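Local coordinates for protein alcohol oxidase (Myceliophthora thermophila, PDB 6F74) that binds FAD and probably acts as a VAO-type flavoprotein oxidase, transferring electrons from a substrate, possibly an alcohol, to oxygen, at residues 61-66 and 94-99; 194-199 and 276-281; 353-358 and 457-462. All coordinates share one frame; numbering follows the deposited sequence.

Contact 1. Residues 61-66 and 94-99; sequences SPIAQS and DPIGRN. With FAD (flavin-adenine dinucleotide), chain I.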
loop_
_atom_site.group_PDB
_atom_site.type_symbol
_atom_site.label_atom_id
_atom_site.label_comp_id
_atom_site.label_asym_id
_atom_site.label_seq_id
_atom_site.Cartn_x
_atom_site.Cartn_y
_atom_site.Cartn_z
ATOM N N SER A 61 -8.409 -1.941 22.670
ATOM C CA SER A 61 -9.839 -2.175 22.685
ATOM C C SER A 61 -10.390 -2.034 21.280
ATOM O O SER A 61 -10.021 -1.088 20.600
ATOM C CB SER A 61 -10.576 -1.215 23.626
ATOM O OG SER A 61 -9.856 -0.620 24.682
ATOM N N PRO A 62 -11.262 -2.969 20.845
ATOM C CA PRO A 62 -11.866 -2.838 19.517
ATOM C C PRO A 62 -12.434 -1.458 19.280
ATOM O O PRO A 62 -13.088 -0.909 20.145
ATOM C CB PRO A 62 -12.994 -3.887 19.508
ATOM C CG PRO A 62 -12.637 -4.868 20.549
ATOM C CD PRO A 62 -11.706 -4.179 21.556
ATOM N N ILE A 63 -12.140 -0.885 18.123
ATOM C CA ILE A 63 -12.499 0.517 17.825
ATOM C C ILE A 63 -13.944 0.821 18.152
ATOM O O ILE A 63 -14.238 1.809 18.828
ATOM C CB ILE A 63 -12.161 0.874 16.373
ATOM C CG1 ILE A 63 -10.662 0.713 16.086
ATOM C CG2 ILE A 63 -12.532 2.305 16.051
ATOM C CD1 ILE A 63 -9.717 1.600 16.871
ATOM N N ALA A 64 -14.836 -0.083 17.730
ATOM C CA ALA A 64 -16.275 0.111 17.924
ATOM C C ALA A 64 -16.912 -0.669 19.078
ATOM O O ALA A 64 -18.124 -0.985 19.013
ATOM C CB ALA A 64 -16.975 -0.243 16.624
ATOM N N GLN A 65 -16.163 -0.975 20.133
ATOM C CA GLN A 65 -16.737 -1.752 21.281
ATOM C C GLN A 65 -17.888 -1.059 22.020
ATOM O O GLN A 65 -18.758 -1.717 22.602
ATOM C CB GLN A 65 -15.665 -2.179 22.287
ATOM C CG GLN A 65 -14.897 -1.023 22.934
ATOM C CD GLN A 65 -14.057 -1.457 24.112
ATOM O OE1 GLN A 65 -13.766 -2.638 24.310
ATOM N NE2 GLN A 65 -13.586 -0.489 24.844
ATOM N N SER A 66 -17.904 0.275 21.983
ATOM C CA SER A 66 -18.988 1.059 22.572
ATOM C C SER A 66 -20.368 0.842 21.938
ATOM O O SER A 66 -21.378 1.204 22.544
ATOM C CB SER A 66 -18.627 2.545 22.556
ATOM O OG SER A 66 -18.647 3.078 21.245
ATOM N N ASP A 94 -5.689 5.592 16.658
ATOM C CA ASP A 94 -5.799 4.491 17.602
ATOM C C ASP A 94 -4.717 3.436 17.279
ATOM O O ASP A 94 -4.424 3.188 16.106
ATOM C CB ASP A 94 -7.173 3.858 17.452
ATOM C CG ASP A 94 -7.481 2.899 18.568
ATOM O OD1 ASP A 94 -6.891 1.780 18.605
ATOM O OD2 ASP A 94 -8.309 3.274 19.434
ATOM N N PRO A 95 -4.130 2.796 18.303
ATOM C CA PRO A 95 -3.114 1.763 18.070
ATOM C C PRO A 95 -3.544 0.584 17.223
ATOM O O PRO A 95 -2.695 -0.026 16.589
ATOM C CB PRO A 95 -2.768 1.285 19.479
ATOM C CG PRO A 95 -3.800 1.824 20.389
ATOM C CD PRO A 95 -4.276 3.073 19.753
ATOM N N ILE A 96 -4.826 0.229 17.238
ATOM C CA ILE A 96 -5.351 -0.818 16.360
ATOM C C ILE A 96 -6.416 -0.273 15.383
ATOM O O ILE A 96 -7.293 -1.003 14.909
ATOM C CB ILE A 96 -5.870 -2.034 17.120
ATOM C CG1 ILE A 96 -6.955 -1.628 18.101
ATOM C CG2 ILE A 96 -4.716 -2.691 17.879
ATOM C CD1 ILE A 96 -7.784 -2.787 18.597
ATOM N N GLY A 97 -6.304 1.006 15.077
ATOM C CA GLY A 97 -7.116 1.600 14.030
ATOM C C GLY A 97 -6.558 1.202 12.679
ATOM O O GLY A 97 -5.329 1.267 12.471
ATOM N N ARG A 98 -7.453 0.793 11.782
ATOM C CA ARG A 98 -7.082 0.280 10.489
ATOM C C ARG A 98 -7.843 0.974 9.362
ATOM O O ARG A 98 -9.072 0.990 9.342
ATOM C CB ARG A 98 -7.383 -1.213 10.447
ATOM C CG ARG A 98 -6.513 -2.018 11.420
ATOM C CD ARG A 98 -5.124 -2.217 10.892
ATOM N NE ARG A 98 -4.273 -2.906 11.850
ATOM C CZ ARG A 98 -3.654 -2.344 12.894
ATOM N NH1 ARG A 98 -3.809 -1.056 13.174
ATOM N NH2 ARG A 98 -2.927 -3.101 13.725
ATOM N N ASN A 99 -7.107 1.580 8.432
ATOM C CA ASN A 99 -7.737 2.212 7.278
ATOM C C ASN A 99 -8.522 1.178 6.440
ATOM O O ASN A 99 -9.661 1.385 6.098
ATOM C CB ASN A 99 -6.684 2.873 6.411
ATOM C CG ASN A 99 -6.410 4.291 6.810
ATOM O OD1 ASN A 99 -6.627 5.183 6.018
ATOM N ND2 ASN A 99 -5.930 4.510 8.028
HETATM P PA FAD I . 1.447 -0.316 8.337
HETATM O O1A FAD I . 0.114 -1.058 8.375
HETATM O O2A FAD I . 1.795 0.491 9.548
HETATM O O5B FAD I . 2.568 -1.391 8.051
HETATM C C5B FAD I . 2.566 -2.080 6.831
HETATM C C4B FAD I . 3.539 -3.242 6.921
HETATM O O4B FAD I . 4.830 -2.684 7.094
HETATM C C3B FAD I . 3.349 -4.184 8.083
HETATM O O3B FAD I . 3.853 -5.463 7.680
HETATM C C2B FAD I . 4.275 -3.657 9.151
HETATM O O2B FAD I . 4.833 -4.650 10.020
HETATM C C1B FAD I . 5.400 -3.086 8.331
HETATM N N9A FAD I . 6.095 -1.927 8.900
HETATM C C8A FAD I . 5.599 -0.691 9.054
HETATM N N7A FAD I . 6.526 0.137 9.572
HETATM C C5A FAD I . 7.631 -0.583 9.739
HETATM C C6A FAD I . 8.973 -0.284 10.239
HETATM N N6A FAD I . 9.219 0.984 10.639
HETATM N N1A FAD I . 9.871 -1.304 10.277
HETATM C C2A FAD I . 9.543 -2.554 9.859
HETATM N N3A FAD I . 8.325 -2.891 9.363
HETATM C C4A FAD I . 7.355 -1.943 9.287
HETATM N N1 FAD I . 0.472 2.733 -1.682
HETATM C C2 FAD I . 1.000 3.261 -2.810
HETATM O O2 FAD I . 1.955 2.662 -3.368
HETATM N N3 FAD I . 0.554 4.419 -3.336
HETATM C C4 FAD I . -0.467 5.110 -2.799
HETATM O O4 FAD I . -0.891 6.173 -3.299
HETATM C C4X FAD I . -1.114 4.591 -1.575
HETATM N N5 FAD I . -2.147 5.236 -0.997
HETATM C C5X FAD I . -2.714 4.740 0.131
HETATM C C6 FAD I . -3.770 5.429 0.727
HETATM C C7 FAD I . -4.370 4.976 1.889
HETATM C C7M FAD I . -5.511 5.830 2.384
HETATM C C8 FAD I . -3.870 3.729 2.534
HETATM C C8M FAD I . -4.441 3.186 3.837
HETATM C C9 FAD I . -2.834 3.024 1.930
HETATM C C9A FAD I . -2.215 3.475 0.751
HETATM N N10 FAD I . -1.132 2.799 0.124
HETATM C C10 FAD I . -0.570 3.333 -1.043
HETATM C "C1'" FAD I . -0.617 1.494 0.601
HETATM C "C2'" FAD I . 0.607 1.443 1.454
HETATM O "O2'" FAD I . 1.733 1.514 0.582
HETATM C "C3'" FAD I . 0.654 0.102 2.193
HETATM O "O3'" FAD I . -0.581 -0.167 2.882
HETATM C "C4'" FAD I . 1.818 0.035 3.172
HETATM O "O4'" FAD I . 1.822 -1.239 3.824
HETATM C "C5'" FAD I . 1.745 1.157 4.196
HETATM O "O5'" FAD I . 2.842 1.084 5.090
HETATM P P FAD I . 2.537 1.671 6.528
HETATM O O1P FAD I . 1.899 3.027 6.401
HETATM O O2P FAD I . 3.793 1.510 7.318
HETATM O O3P FAD I . 1.404 0.624 7.015
HETATM O O HOH W 1 -10.288 1.965 20.531
HETATM O O HOH W 2 -6.942 0.106 21.315
#
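Two type I beta turns meet beside the FAD-binding part of this VAO-type flavoprotein, Pro62 to Gln65 and Asp94 to Gly97, and the branched side chains of Ile63 and Ile96 pack where they come together. Ile63 approaches 94-99 through its CG1-CD1 branch: chi1 of -60° sets CG1 opposite the carbonyl carbon, and CD1 reaches over the second turn to lie 3.9 Å from Gly97 CA. Glycine suits the end of this turn because a CB there would be crowded by Asp94 CB; it would not by itself bar the methyl of Ile63. The two isoleucines themselves meet more loosely, CD1 of Ile63 being 4.4 Å from CG1 of Ile96. From the second turn Ile96 sends its own CD1 against the main chain at Ser61 O, at 3.5 Å. Phe90 and Val81, from helices 88-93 and 75-84, add apolar neighbours to Ile63, an apolar setting in keeping with an aliphatic residue here.

Polar linkage runs through water. One water donates both to Ser61 O and to Asp94 OD2, the latter at 2.6 Å, while a second accepts from Ser61 N and donates to Asp94 OD1. Aspartate suits the head of its turn because OD1 also takes the N-H of Ile96 in an Asx turn, using the anti lone pair, 2.9 Å from N with a fairly straight angle of 163°. The carboxylate is thereby fixed in rotation and offers both oxygens to the waters. Further on, Arg98 forms salt bridges with Asp166 and Glu172, tying the segment to the region of strand 171-174. The same segment then enters the flavin pocket, where Asn99 CB lies 3.4 Å from the C8M methyl of FAD.

Contact 2. Residues 194-199 and 276-281; sequences CTKSGW and NHCENS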
loop_
_atom_site.group_PDB
_atom_site.type_symbol
_atom_site.label_atom_id
_atom_site.label_comp_id
_atom_site.label_asym_id
_atom_site.label_seq_id
_atom_site.Cartn_x
_atom_site.Cartn_y
_atom_site.Cartn_z
ATOM N N CYS A 194 29.284 6.219 2.819
ATOM C CA CYS A 194 29.227 5.396 1.627
ATOM C C CYS A 194 29.062 6.245 0.369
ATOM O O CYS A 194 28.194 7.140 0.329
ATOM C CB CYS A 194 28.077 4.396 1.737
ATOM S SG CYS A 194 28.065 3.137 0.456
ATOM N N THR A 195 29.901 5.936 -0.636
ATOM C CA THR A 195 29.910 6.631 -1.924
ATOM C C THR A 195 29.354 5.785 -3.065
ATOM O O THR A 195 29.104 6.294 -4.195
ATOM C CB THR A 195 31.329 7.109 -2.260
ATOM O OG1 THR A 195 32.297 6.117 -1.859
ATOM C CG2 THR A 195 31.641 8.412 -1.505
ATOM N N LYS A 196 29.090 4.514 -2.766
ATOM C CA LYS A 196 28.713 3.548 -3.794
ATOM C C LYS A 196 27.288 3.700 -4.330
ATOM O O LYS A 196 26.978 3.073 -5.349
ATOM C CB LYS A 196 28.880 2.124 -3.231
ATOM C CG LYS A 196 30.296 1.663 -3.078
ATOM C CD LYS A 196 31.335 2.616 -2.527
ATOM C CE LYS A 196 32.503 1.782 -2.056
ATOM N NZ LYS A 196 33.564 2.653 -1.473
ATOM N N SER A 197 26.443 4.515 -3.700
ATOM C CA SER A 197 25.181 4.892 -4.345
ATOM C C SER A 197 25.376 5.659 -5.626
ATOM O O SER A 197 24.486 5.634 -6.502
ATOM C CB SER A 197 24.324 5.757 -3.419
ATOM O OG SER A 197 24.901 7.045 -3.268
ATOM N N GLY A 198 26.486 6.408 -5.708
ATOM C CA GLY A 198 26.754 7.275 -6.847
ATOM C C GLY A 198 25.907 8.547 -6.811
ATOM O O GLY A 198 25.881 9.300 -7.792
ATOM N N TRP A 199 25.224 8.796 -5.683
ATOM C CA TRP A 199 24.246 9.870 -5.588
ATOM C C TRP A 199 24.884 11.054 -4.886
ATOM O O TRP A 199 25.211 10.959 -3.700
ATOM C CB TRP A 199 23.007 9.410 -4.815
ATOM C CG TRP A 199 21.939 10.479 -4.691
ATOM C CD1 TRP A 199 21.600 11.180 -3.564
ATOM C CD2 TRP A 199 21.078 10.950 -5.731
ATOM N NE1 TRP A 199 20.587 12.067 -3.839
ATOM C CE2 TRP A 199 20.245 11.946 -5.162
ATOM C CE3 TRP A 199 20.938 10.638 -7.092
ATOM C CZ2 TRP A 199 19.277 12.625 -5.904
ATOM C CZ3 TRP A 199 19.972 11.323 -7.839
ATOM C CH2 TRP A 199 19.182 12.325 -7.240
ATOM N N ASN A 276 23.103 -0.096 3.757
ATOM C CA ASN A 276 23.247 0.664 2.524
ATOM C C ASN A 276 24.164 -0.087 1.539
ATOM O O ASN A 276 24.455 -1.283 1.736
ATOM C CB ASN A 276 23.638 2.144 2.810
ATOM C CG ASN A 276 25.051 2.340 3.319
ATOM O OD1 ASN A 276 25.868 1.427 3.325
ATOM N ND2 ASN A 276 25.344 3.565 3.756
ATOM N N HIS A 277 24.646 0.616 0.522
ATOM C CA HIS A 277 25.434 0.007 -0.541
ATOM C C HIS A 277 26.755 -0.562 -0.016
ATOM O O HIS A 277 27.280 -1.527 -0.583
ATOM C CB HIS A 277 25.689 1.021 -1.685
ATOM C CG HIS A 277 24.437 1.631 -2.241
ATOM N ND1 HIS A 277 23.702 2.589 -1.566
ATOM C CD2 HIS A 277 23.780 1.408 -3.402
ATOM C CE1 HIS A 277 22.637 2.913 -2.280
ATOM N NE2 HIS A 277 22.662 2.214 -3.402
ATOM N N CYS A 278 27.263 0.014 1.079
ATOM C CA CYS A 278 28.541 -0.358 1.670
ATOM C C CYS A 278 28.435 -1.293 2.851
ATOM O O CYS A 278 29.440 -1.858 3.271
ATOM C CB CYS A 278 29.269 0.908 2.145
ATOM S SG CYS A 278 29.723 2.015 0.806
ATOM N N GLU A 279 27.248 -1.440 3.432
ATOM C CA GLU A 279 27.131 -2.155 4.708
ATOM C C GLU A 279 25.817 -2.915 4.786
ATOM O O GLU A 279 24.756 -2.389 4.491
ATOM C CB GLU A 279 27.302 -1.175 5.856
ATOM C CG GLU A 279 27.570 -1.843 7.193
ATOM C CD GLU A 279 27.859 -0.830 8.315
ATOM O OE1 GLU A 279 28.090 0.375 8.005
ATOM O OE2 GLU A 279 27.763 -1.200 9.511
ATOM N N ASN A 280 25.908 -4.173 5.164
ATOM C CA ASN A 280 24.781 -5.099 5.160
ATOM C C ASN A 280 23.950 -4.948 3.880
ATOM O O ASN A 280 22.735 -4.792 3.930
ATOM C CB ASN A 280 23.938 -4.906 6.424
ATOM C CG ASN A 280 24.759 -5.103 7.721
ATOM O OD1 ASN A 280 24.844 -4.210 8.557
ATOM N ND2 ASN A 280 25.345 -6.290 7.886
ATOM N N SER A 281 24.637 -4.967 2.733
ATOM C CA SER A 281 24.011 -4.694 1.446
ATOM C C SER A 281 22.909 -5.715 1.067
ATOM O O SER A 281 22.009 -5.391 0.295
ATOM C CB SER A 281 25.072 -4.631 0.345
ATOM O OG SER A 281 25.705 -5.893 0.147
#
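The imidazole of His277 lies with one face against Ser197: Ser197 CA stands 3.7 Å above the ring plane over its centre, and Ser197 CB makes a CH-pi contact, 3.8 Å from the ring centroid and 25° off the normal. The backbone of Lys196 approaches the same ring obliquely, and Phe284 meets it edge-to-face. A small residue such as serine suits the place against the face of the imidazole because its backbone can come close to the ring. Its hydroxyl is used locally, Ser197 OG accepting from Trp199 N in an ST turn; a chi1 of 71°, with OG between the backbone N and the carbonyl carbon, puts the oxygen within range.

Beside this CH-pi contact the two loops are joined covalently by the disulfide Cys194-Cys278, with chi3 of 80°, near the relaxed right angle. Cys194 reaches it with SG anti to its own N, whereas in Cys278 SG is anti to the carbonyl carbon. The aliphatic part of Lys196 lies along the bridge, its CD 3.8 Å from Cys278 SG, before the chain, bent at chi2, carries the ammonium away. On the Cys194 side of the bridge, Asn276 ND2 comes within 3.5 Å of Cys194 CB, but its hydrogen bonds go to Asn192 and Glu262, and its OD1 receives Cys278 N at 3.0 Å in an Asx turn. Asparagine suits this place because one amide serves both purposes.

The bridge thus ties the loop between strands 179-185 and 203-208 to the one leading from strand 272-276 into helix 281-287. Between 194-199 and 276-281 themselves the join is the disulfide and van der Waals contact; Asn192 adds hydrogen bonds to Asn276 and Glu279. Such chemistry is consistent with an oxidised, secreted protein.

Contact 3. Residues 353-358 and 457-462; sequences GFWFRS and VVAGKP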
loop_
_atom_site.group_PDB
_atom_site.type_symbol
_atom_site.label_atom_id
_atom_site.label_comp_id
_atom_site.label_asym_id
_atom_site.label_seq_id
_atom_site.Cartn_x
_atom_site.Cartn_y
_atom_site.Cartn_z
ATOM N N GLY A 353 -6.013 6.007 -13.532
ATOM C CA GLY A 353 -7.296 5.887 -14.225
ATOM C C GLY A 353 -8.210 4.925 -13.507
ATOM O O GLY A 353 -7.739 3.974 -12.869
ATOM N N PHE A 354 -9.514 5.186 -13.629
ATOM C CA PHE A 354 -10.548 4.534 -12.839
ATOM C C PHE A 354 -11.715 4.251 -13.757
ATOM O O PHE A 354 -12.086 5.118 -14.520
ATOM C CB PHE A 354 -11.046 5.476 -11.721
ATOM C CG PHE A 354 -9.989 5.861 -10.733
ATOM C CD1 PHE A 354 -9.116 6.922 -10.999
ATOM C CD2 PHE A 354 -9.845 5.171 -9.538
ATOM C CE1 PHE A 354 -8.121 7.284 -10.084
ATOM C CE2 PHE A 354 -8.853 5.541 -8.622
ATOM C CZ PHE A 354 -7.990 6.601 -8.896
ATOM N N TRP A 355 -12.323 3.081 -13.655
ATOM C CA TRP A 355 -13.436 2.772 -14.531
ATOM C C TRP A 355 -14.353 1.705 -13.958
ATOM O O TRP A 355 -13.946 0.901 -13.095
ATOM C CB TRP A 355 -12.948 2.389 -15.944
ATOM C CG TRP A 355 -12.124 1.097 -16.073
ATOM C CD1 TRP A 355 -10.786 0.985 -16.001
ATOM C CD2 TRP A 355 -12.621 -0.224 -16.362
ATOM N NE1 TRP A 355 -10.393 -0.330 -16.184
ATOM C CE2 TRP A 355 -11.507 -1.088 -16.424
ATOM C CE3 TRP A 355 -13.899 -0.757 -16.562
ATOM C CZ2 TRP A 355 -11.634 -2.458 -16.652
ATOM C CZ3 TRP A 355 -14.024 -2.126 -16.796
ATOM C CH2 TRP A 355 -12.901 -2.958 -16.841
ATOM N N PHE A 356 -15.571 1.710 -14.476
ATOM C CA PHE A 356 -16.657 0.882 -13.980
ATOM C C PHE A 356 -17.500 0.479 -15.158
ATOM O O PHE A 356 -17.917 1.339 -15.951
ATOM C CB PHE A 356 -17.565 1.652 -12.991
ATOM C CG PHE A 356 -16.935 1.904 -11.671
ATOM C CD1 PHE A 356 -17.016 0.952 -10.666
ATOM C CD2 PHE A 356 -16.240 3.098 -11.433
ATOM C CE1 PHE A 356 -16.392 1.173 -9.441
ATOM C CE2 PHE A 356 -15.626 3.305 -10.210
ATOM C CZ PHE A 356 -15.706 2.354 -9.212
ATOM N N ARG A 357 -17.775 -0.802 -15.261
ATOM C CA ARG A 357 -18.801 -1.292 -16.191
ATOM C C ARG A 357 -20.188 -0.865 -15.765
ATOM O O ARG A 357 -21.030 -0.543 -16.575
ATOM C CB ARG A 357 -18.788 -2.807 -16.268
ATOM C CG ARG A 357 -19.521 -3.253 -17.534
ATOM C CD ARG A 357 -20.455 -4.440 -17.379
ATOM N NE ARG A 357 -19.725 -5.684 -17.450
ATOM C CZ ARG A 357 -19.530 -6.409 -18.548
ATOM N NH1 ARG A 357 -20.035 -6.081 -19.727
ATOM N NH2 ARG A 357 -18.797 -7.526 -18.405
ATOM N N SER A 358 -20.411 -0.887 -14.467
ATOM C CA SER A 358 -21.665 -0.388 -13.885
ATOM C C SER A 358 -21.335 0.147 -12.516
ATOM O O SER A 358 -20.459 -0.399 -11.836
ATOM C CB SER A 358 -22.664 -1.544 -13.746
ATOM O OG SER A 358 -22.200 -2.417 -12.732
ATOM N N VAL A 457 -13.733 -9.739 -18.571
ATOM C CA VAL A 457 -13.718 -10.434 -17.268
ATOM C C VAL A 457 -13.536 -9.515 -16.045
ATOM O O VAL A 457 -14.304 -9.617 -15.100
ATOM C CB VAL A 457 -12.658 -11.560 -17.216
ATOM C CG1 VAL A 457 -12.621 -12.216 -15.824
ATOM C CG2 VAL A 457 -12.952 -12.618 -18.265
ATOM N N VAL A 458 -12.512 -8.654 -16.047
ATOM C CA VAL A 458 -12.286 -7.747 -14.889
ATOM C C VAL A 458 -13.386 -6.661 -14.718
ATOM O O VAL A 458 -13.579 -6.154 -13.610
ATOM C CB VAL A 458 -10.863 -7.113 -14.820
ATOM C CG1 VAL A 458 -9.804 -8.180 -14.802
ATOM C CG2 VAL A 458 -10.623 -6.128 -15.949
ATOM N N ALA A 459 -14.107 -6.326 -15.794
ATOM C CA ALA A 459 -15.296 -5.466 -15.695
ATOM C C ALA A 459 -16.344 -6.017 -14.715
ATOM O O ALA A 459 -17.134 -5.291 -14.109
ATOM C CB ALA A 459 -15.917 -5.276 -17.080
ATOM N N GLY A 460 -16.353 -7.339 -14.589
ATOM C CA GLY A 460 -17.199 -7.980 -13.600
ATOM C C GLY A 460 -18.611 -8.115 -14.084
ATOM O O GLY A 460 -18.953 -7.737 -15.215
ATOM N N LYS A 461 -19.430 -8.637 -13.182
ATOM C CA LYS A 461 -20.823 -8.906 -13.447
ATOM C C LYS A 461 -21.571 -7.578 -13.279
ATOM O O LYS A 461 -21.438 -6.897 -12.239
ATOM C CB LYS A 461 -21.360 -9.935 -12.445
ATOM C CG LYS A 461 -20.451 -11.147 -12.162
ATOM C CD LYS A 461 -21.253 -12.362 -11.659
ATOM C CE LYS A 461 -20.342 -13.570 -11.532
ATOM N NZ LYS A 461 -20.921 -14.650 -10.669
ATOM N N PRO A 462 -22.381 -7.191 -14.276
ATOM C CA PRO A 462 -23.150 -5.928 -14.181
ATOM C C PRO A 462 -23.964 -5.700 -12.886
ATOM O O PRO A 462 -24.320 -4.538 -12.612
ATOM C CB PRO A 462 -24.084 -6.024 -15.374
ATOM C CG PRO A 462 -23.280 -6.765 -16.402
ATOM C CD PRO A 462 -22.486 -7.803 -15.615
HETATM O O HOH W 3 -16.942 -2.759 -13.790
#
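Gly460 O is gripped by two nitrogens of Arg357, NE at 3.1 Å and NH2 at 3.2 Å, which approach side-on and reach it from opposite faces of its carbonyl plane. The arginine gets there with CG anti to the backbone N (chi1 -162°) and bends at chi2 and chi3. Pro462 CG covers one face of the guanidinium, and NH2 also makes a salt bridge to Glu456, which probably offsets the positive charge of this buried arginine. This joins the end of strand 349-356, in the seven-stranded antiparallel sheet, to the turn following helix 448-458, where the positive phi of residue Gly460 favours glycine. Deeper in, Trp355 lays the edge of its six-membered ring against Ala459, CZ3 to CB at 3.7 Å, and meets Val458 CG2 near the ring plane; alanine is small enough to let the indole approach the backbone. Replacing Arg357 with an alanine removes the guanidinium, which would probably leave Gly460 O without these two donors and Glu456 without this salt-bridge partner, and open a gap beside Pro462. Farther out, Ser358 OG donates to Pro462 O at 3.0 Å from above the carbonyl plane.

The three contacts share no secondary-structure element and do not touch: contacts 1 and 3 come within about 15 Å at their nearest atoms, while contact 2 lies on the other side of the chain's centre from contact 3. Contact 3 is the most buried, with four of its seven touching residues buried, against two of six in contact 1 and two of seven in contact 2. Contacts 1 and 2 both join loops, but contact 2, at the surface, relies on a covalent bond, whereas contact 1 combines aliphatic packing with bridging waters and alone includes a residue of the FAD pocket. Contact 3 joins a strand end to a helix end, where direct side-chain-to-carbonyl hydrogen bonds supplement aromatic packing.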